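Local coordinates for protein alpha-1,3-glucanase (Paenibacillus glycanilyticus, PDB 6K0P) that hydrolyses alpha-1,3-glucan as a glycoside hydrolase of family 87, here captured as an engineered variant of its catalytic domain with nigerose bound, at residues K455-I467 with I479-M493. The protein carries 1 engineered substitution. Numbering follows the deposited sequence. Where two conformers were deposited one is given.
Sequences KINEYQNFGAIWI and IKNVDINNPVYFGLM. With GLC (alpha-D-glucopyranose), chain C; SO4 (sulfate ion), chain I.
Met493, its CG anti to the backbone N (chi1 176°), lies alongside the Trp466 side chain and caps the groove where that indole and the Phe462 ring meet. Met493 CE sits 3.8 Å from Trp466 CD1 and 3.9 Å from Phe462 CD1, while its sulfur makes oblique Met-aromatic contacts with both rings and receives a weak hydrogen bond from Gly463 N. The Tyr489 ring forms a second bump: Asn461 CB lies over one face, 4.0 Å from the ring centroid and 29° off the normal (CH-pi), and Ile456 CD1 approaches Tyr489 CE1 at 3.6 Å. Tyr489 OH and Asn461 ND2 both bond Asp445. Without the ring, as with an alanine here, Asn461 CB and Ile456 CD1 would probably face a gap and Asp445 would be left without one of its partners. On the inner side, Ala464 CB presses against Ile484 CG2 (3.5 Å), and Ile465 CD1 enters a hollow walled by Ile479, Val482, Ile484 and Leu492. Backbone bonds fix this register, Met493 N to Ile465 O (2.9 Å) and Ile467 N to Met493 O (2.8 Å). Such in-register parallel strands around stacked aliphatic side chains are characteristic of successive coils of a right-handed parallel beta-helix, here beside the glycan pocket where Gln460 binds glucose.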
loop_
_atom_site.group_PDB
_atom_site.type_symbol
_atom_site.label_atom_id
_atom_site.label_comp_id
_atom_site.label_asym_id
_atom_site.label_seq_id
_atom_site.Cartn_x
_atom_site.Cartn_y
_atom_site.Cartn_z
ATOM N N LYS A 455 -9.014 5.385 -27.775
ATOM C CA LYS A 455 -7.667 4.850 -27.636
ATOM C C LYS A 455 -6.663 5.987 -27.566
ATOM O O LYS A 455 -6.676 6.894 -28.403
ATOM C CB LYS A 455 -7.330 3.920 -28.804
ATOM C CG LYS A 455 -6.087 3.068 -28.574
ATOM C CD LYS A 455 -5.940 2.022 -29.659
ATOM C CE LYS A 455 -4.565 1.383 -29.633
ATOM N NZ LYS A 455 -4.386 0.488 -28.463
ATOM N N ILE A 456 -5.791 5.932 -26.563
ATOM C CA ILE A 456 -4.758 6.943 -26.378
ATOM C C ILE A 456 -3.360 6.364 -26.310
ATOM O O ILE A 456 -2.390 7.126 -26.447
ATOM C CB ILE A 456 -5.031 7.841 -25.154
ATOM C CG1 ILE A 456 -5.188 6.983 -23.906
ATOM C CG2 ILE A 456 -6.277 8.675 -25.376
ATOM C CD1 ILE A 456 -5.455 7.793 -22.642
ATOM N N ASN A 457 -3.219 5.062 -26.102
ATOM C CA ASN A 457 -1.921 4.399 -26.020
ATOM C C ASN A 457 -2.158 2.895 -26.133
ATOM O O ASN A 457 -3.283 2.441 -26.381
ATOM C CB ASN A 457 -1.143 4.814 -24.766
ATOM C CG ASN A 457 -1.877 4.473 -23.466
ATOM O OD1 ASN A 457 -2.624 3.500 -23.394
ATOM N ND2 ASN A 457 -1.652 5.277 -22.436
ATOM N N GLU A 458 -1.101 2.117 -25.942
ATOM C CA GLU A 458 -1.170 0.679 -26.144
ATOM C C GLU A 458 -1.836 -0.061 -24.992
ATOM O O GLU A 458 -1.971 -1.291 -25.056
ATOM C CB GLU A 458 0.241 0.130 -26.325
ATOM C CG GLU A 458 1.133 0.413 -25.123
ATOM C CD GLU A 458 2.088 1.586 -25.339
ATOM O OE1 GLU A 458 1.623 2.748 -25.500
ATOM O OE2 GLU A 458 3.316 1.337 -25.338
ATOM N N TYR A 459 -2.261 0.639 -23.953
ATOM C CA TYR A 459 -2.765 -0.012 -22.757
ATOM C C TYR A 459 -4.252 0.251 -22.589
ATOM O O TYR A 459 -4.847 1.121 -23.239
ATOM C CB TYR A 459 -2.066 0.552 -21.518
ATOM C CG TYR A 459 -0.566 0.472 -21.511
ATOM C CD1 TYR A 459 0.075 -0.704 -21.167
ATOM C CD2 TYR A 459 0.208 1.595 -21.795
ATOM C CE1 TYR A 459 1.462 -0.779 -21.125
ATOM C CE2 TYR A 459 1.596 1.532 -21.758
ATOM C CZ TYR A 459 2.209 0.344 -21.420
ATOM O OH TYR A 459 3.587 0.277 -21.374
ATOM N N GLN A 460 -4.848 -0.516 -21.681
ATOM C CA GLN A 460 -6.087 -0.070 -21.063
ATOM C C GLN A 460 -5.754 0.992 -20.024
ATOM O O GLN A 460 -4.641 1.039 -19.492
ATOM C CB GLN A 460 -6.838 -1.249 -20.449
ATOM C CG GLN A 460 -7.503 -2.134 -21.506
ATOM C CD GLN A 460 -8.126 -3.370 -20.910
ATOM O OE1 GLN A 460 -8.818 -3.288 -19.893
ATOM N NE2 GLN A 460 -7.870 -4.529 -21.514
ATOM N N ASN A 461 -6.717 1.879 -19.771
ATOM C CA ASN A 461 -6.472 3.101 -19.018
ATOM C C ASN A 461 -7.450 3.158 -17.860
ATOM O O ASN A 461 -8.663 3.056 -18.070
ATOM C CB ASN A 461 -6.650 4.319 -19.930
ATOM C CG ASN A 461 -5.877 4.180 -21.237
ATOM O OD1 ASN A 461 -6.443 4.310 -22.319
ATOM N ND2 ASN A 461 -4.583 3.901 -21.139
ATOM N N PHE A 462 -6.928 3.313 -16.645
ATOM C CA PHE A 462 -7.717 3.082 -15.441
ATOM C C PHE A 462 -8.016 4.364 -14.683
ATOM O O PHE A 462 -7.131 5.200 -14.482
ATOM C CB PHE A 462 -7.048 2.005 -14.581
ATOM C CG PHE A 462 -7.139 0.681 -15.230
ATOM C CD1 PHE A 462 -8.275 -0.092 -15.061
ATOM C CD2 PHE A 462 -6.173 0.271 -16.142
ATOM C CE1 PHE A 462 -8.420 -1.290 -15.736
ATOM C CE2 PHE A 462 -6.305 -0.924 -16.816
ATOM C CZ PHE A 462 -7.433 -1.705 -16.625
ATOM N N GLY A 463 -9.286 4.517 -14.288
ATOM C CA GLY A 463 -9.718 5.642 -13.494
ATOM C C GLY A 463 -9.357 5.476 -12.030
ATOM O O GLY A 463 -8.855 4.439 -11.594
ATOM N N ALA A 464 -9.637 6.534 -11.262
ATOM C CA ALA A 464 -9.372 6.504 -9.825
ATOM C C ALA A 464 -10.177 5.415 -9.134
ATOM O O ALA A 464 -9.682 4.757 -8.206
ATOM C CB ALA A 464 -9.683 7.864 -9.200
ATOM N N ILE A 465 -11.431 5.225 -9.550
ATOM C CA ILE A 465 -12.259 4.115 -9.095
ATOM C C ILE A 465 -12.749 3.378 -10.326
ATOM O O ILE A 465 -13.318 3.992 -11.243
ATOM C CB ILE A 465 -13.453 4.574 -8.234
ATOM C CG1 ILE A 465 -12.964 5.401 -7.042
ATOM C CG2 ILE A 465 -14.270 3.352 -7.756
ATOM C CD1 ILE A 465 -14.080 5.861 -6.097
ATOM N N TRP A 466 -12.512 2.073 -10.356
ATOM C CA TRP A 466 -12.938 1.200 -11.439
ATOM C C TRP A 466 -14.036 0.297 -10.906
ATOM O O TRP A 466 -13.812 -0.469 -9.962
ATOM C CB TRP A 466 -11.748 0.373 -11.921
ATOM C CG TRP A 466 -11.976 -0.536 -13.100
ATOM C CD1 TRP A 466 -12.830 -0.349 -14.156
ATOM C CD2 TRP A 466 -11.295 -1.767 -13.351
ATOM N NE1 TRP A 466 -12.723 -1.397 -15.038
ATOM C CE2 TRP A 466 -11.783 -2.281 -14.568
ATOM C CE3 TRP A 466 -10.316 -2.487 -12.656
ATOM C CZ2 TRP A 466 -11.324 -3.487 -15.107
ATOM C CZ3 TRP A 466 -9.859 -3.682 -13.187
ATOM C CH2 TRP A 466 -10.365 -4.172 -14.397
ATOM N N ILE A 467 -15.222 0.408 -11.497
ATOM C CA ILE A 467 -16.359 -0.444 -11.174
ATOM C C ILE A 467 -16.491 -1.419 -12.335
ATOM O O ILE A 467 -16.941 -1.035 -13.424
ATOM C CB ILE A 467 -17.645 0.365 -10.976
ATOM C CG1 ILE A 467 -17.455 1.482 -9.930
ATOM C CG2 ILE A 467 -18.778 -0.576 -10.555
ATOM C CD1 ILE A 467 -17.003 2.839 -10.512
ATOM N N ILE A 479 -20.781 4.192 -3.064
ATOM C CA ILE A 479 -19.551 4.985 -3.055
ATOM C C ILE A 479 -19.953 6.382 -2.616
ATOM O O ILE A 479 -20.683 7.072 -3.336
ATOM C CB ILE A 479 -18.879 5.022 -4.437
ATOM C CG1 ILE A 479 -18.432 3.619 -4.864
ATOM C CG2 ILE A 479 -17.698 6.004 -4.443
ATOM C CD1 ILE A 479 -18.217 3.453 -6.358
ATOM N N LYS A 480 -19.501 6.806 -1.439
ATOM C CA LYS A 480 -19.956 8.090 -0.931
ATOM C C LYS A 480 -18.838 8.834 -0.223
ATOM O O LYS A 480 -17.944 8.227 0.377
ATOM C CB LYS A 480 -21.187 7.942 -0.028
ATOM C CG LYS A 480 -21.007 7.073 1.195
ATOM C CD LYS A 480 -22.304 7.046 2.010
ATOM C CE LYS A 480 -22.245 6.047 3.150
ATOM N NZ LYS A 480 -23.512 6.060 3.958
ATOM N N ASN A 481 -18.902 10.166 -0.313
ATOM C CA ASN A 481 -17.991 11.068 0.398
ATOM C C ASN A 481 -16.543 10.886 -0.064
ATOM O O ASN A 481 -15.638 10.595 0.718
ATOM C CB ASN A 481 -18.150 10.916 1.915
ATOM C CG ASN A 481 -19.583 11.120 2.353
ATOM O OD1 ASN A 481 -20.197 12.125 2.011
ATOM N ND2 ASN A 481 -20.135 10.155 3.083
ATOM N N VAL A 482 -16.333 11.070 -1.363
ATOM C CA VAL A 482 -15.040 10.805 -1.984
ATOM C C VAL A 482 -14.552 12.057 -2.694
ATOM O O VAL A 482 -15.299 12.681 -3.454
ATOM C CB VAL A 482 -15.110 9.627 -2.971
ATOM C CG1 VAL A 482 -13.728 9.400 -3.612
ATOM C CG2 VAL A 482 -15.572 8.373 -2.274
ATOM N N ASP A 483 -13.293 12.401 -2.471
ATOM C CA ASP A 483 -12.625 13.450 -3.226
ATOM C C ASP A 483 -11.551 12.806 -4.088
ATOM O O ASP A 483 -10.660 12.120 -3.570
ATOM C CB ASP A 483 -12.024 14.492 -2.291
ATOM C CG ASP A 483 -13.086 15.249 -1.539
ATOM O OD1 ASP A 483 -14.008 15.760 -2.198
ATOM O OD2 ASP A 483 -13.028 15.300 -0.295
ATOM N N ILE A 484 -11.636 13.028 -5.395
ATOM C CA ILE A 484 -10.708 12.453 -6.364
ATOM C C ILE A 484 -9.955 13.620 -6.988
ATOM O O ILE A 484 -10.537 14.425 -7.731
ATOM C CB ILE A 484 -11.435 11.618 -7.424
ATOM C CG1 ILE A 484 -12.054 10.380 -6.766
ATOM C CG2 ILE A 484 -10.481 11.220 -8.537
ATOM C CD1 ILE A 484 -13.046 9.630 -7.646
ATOM N N ASN A 485 -8.673 13.734 -6.670
ATOM C CA ASN A 485 -7.877 14.884 -7.076
ATOM C C ASN A 485 -6.860 14.457 -8.117
ATOM O O ASN A 485 -6.077 13.533 -7.873
ATOM C CB ASN A 485 -7.163 15.483 -5.867
ATOM C CG ASN A 485 -8.131 15.985 -4.828
ATOM O OD1 ASN A 485 -9.030 16.772 -5.135
ATOM N ND2 ASN A 485 -7.972 15.520 -3.596
ATOM N N ASN A 486 -6.876 15.131 -9.267
ATOM C CA ASN A 486 -5.889 14.932 -10.318
ATOM C C ASN A 486 -5.692 13.456 -10.674
ATOM O O ASN A 486 -4.557 12.972 -10.730
ATOM C CB ASN A 486 -4.567 15.569 -9.906
ATOM C CG ASN A 486 -3.573 15.686 -11.049
ATOM O OD1 ASN A 486 -3.940 15.621 -12.224
ATOM N ND2 ASN A 486 -2.299 15.857 -10.705
ATOM N N PRO A 487 -6.771 12.706 -10.913
ATOM C CA PRO A 487 -6.589 11.319 -11.353
ATOM C C PRO A 487 -5.867 11.313 -12.688
ATOM O O PRO A 487 -5.988 12.255 -13.476
ATOM C CB PRO A 487 -8.022 10.804 -11.504
ATOM C CG PRO A 487 -8.810 12.023 -11.878
ATOM C CD PRO A 487 -8.166 13.156 -11.098
ATOM N N VAL A 488 -5.114 10.235 -12.940
ATOM C CA VAL A 488 -4.319 10.155 -14.166
ATOM C C VAL A 488 -5.193 10.380 -15.395
ATOM O O VAL A 488 -4.829 11.135 -16.307
ATOM C CB VAL A 488 -3.553 8.820 -14.233
ATOM C CG1 VAL A 488 -2.729 8.732 -15.526
ATOM C CG2 VAL A 488 -2.650 8.683 -13.016
ATOM N N TYR A 489 -6.372 9.749 -15.426
ATOM C CA TYR A 489 -7.251 9.787 -16.589
ATOM C C TYR A 489 -8.685 10.176 -16.248
ATOM O O TYR A 489 -9.241 11.093 -16.867
ATOM C CB TYR A 489 -7.273 8.416 -17.259
ATOM C CG TYR A 489 -5.956 7.985 -17.861
ATOM C CD1 TYR A 489 -5.315 8.769 -18.812
ATOM C CD2 TYR A 489 -5.368 6.776 -17.500
ATOM C CE1 TYR A 489 -4.116 8.364 -19.379
ATOM C CE2 TYR A 489 -4.175 6.364 -18.058
ATOM C CZ TYR A 489 -3.556 7.162 -19.000
ATOM O OH TYR A 489 -2.370 6.756 -19.564
ATOM N N PHE A 490 -9.306 9.474 -15.294
ATOM C CA PHE A 490 -10.743 9.595 -15.047
ATOM C C PHE A 490 -11.025 9.507 -13.556
ATOM O O PHE A 490 -10.263 8.908 -12.803
ATOM C CB PHE A 490 -11.587 8.490 -15.736
ATOM C CG PHE A 490 -10.989 7.946 -17.008
ATOM C CD1 PHE A 490 -11.033 8.680 -18.188
ATOM C CD2 PHE A 490 -10.410 6.684 -17.030
ATOM C CE1 PHE A 490 -10.484 8.170 -19.359
ATOM C CE2 PHE A 490 -9.861 6.167 -18.201
ATOM C CZ PHE A 490 -9.903 6.912 -19.369
ATOM N N GLY A 491 -12.164 10.062 -13.142
ATOM C CA GLY A 491 -12.612 9.898 -11.773
ATOM C C GLY A 491 -13.227 8.533 -11.541
ATOM O O GLY A 491 -12.716 7.732 -10.748
ATOM N N LEU A 492 -14.326 8.246 -12.237
ATOM C CA LEU A 492 -15.060 6.995 -12.085
ATOM C C LEU A 492 -15.129 6.307 -13.439
ATOM O O LEU A 492 -15.453 6.946 -14.444
ATOM C CB LEU A 492 -16.483 7.274 -11.580
ATOM C CG LEU A 492 -16.579 8.152 -10.334
ATOM C CD1 LEU A 492 -18.030 8.563 -10.031
ATOM C CD2 LEU A 492 -15.963 7.415 -9.146
ATOM N N MET A 493 -14.826 5.012 -13.470
ATOM C CA MET A 493 -14.767 4.260 -14.715
ATOM C C MET A 493 -15.615 3.003 -14.549
ATOM O O MET A 493 -15.292 2.134 -13.732
ATOM C CB MET A 493 -13.316 3.911 -15.041
ATOM C CG MET A 493 -13.130 3.040 -16.269
ATOM S SD MET A 493 -11.371 2.946 -16.664
ATOM C CE MET A 493 -11.207 1.244 -17.201
HETATM C C1 GLC C . -7.934 -7.961 -20.300
HETATM C C2 GLC C . -7.364 -8.965 -19.346
HETATM C C3 GLC C . -8.285 -9.300 -18.201
HETATM C C4 GLC C . -8.742 -8.010 -17.576
HETATM C C5 GLC C . -9.466 -7.223 -18.646
HETATM C C6 GLC C . -9.924 -5.903 -18.095
HETATM O O1 GLC C . -8.841 -8.575 -20.997
HETATM O O2 GLC C . -6.978 -10.143 -20.032
HETATM O O3 GLC C . -7.439 -9.837 -17.215
HETATM O O4 GLC C . -9.615 -8.242 -16.473
HETATM O O5 GLC C . -8.586 -6.914 -19.681
HETATM O O6 GLC C . -10.465 -5.041 -19.056
HETATM S S SO4 I . -11.028 6.982 -30.777
HETATM O O1 SO4 I . -9.918 6.039 -30.584
HETATM O O2 SO4 I . -11.154 7.330 -32.192
HETATM O O3 SO4 I . -12.280 6.372 -30.321
HETATM O O4 SO4 I . -10.772 8.204 -30.013
HETATM O O HOH W 1 -7.222 7.777 -13.548
#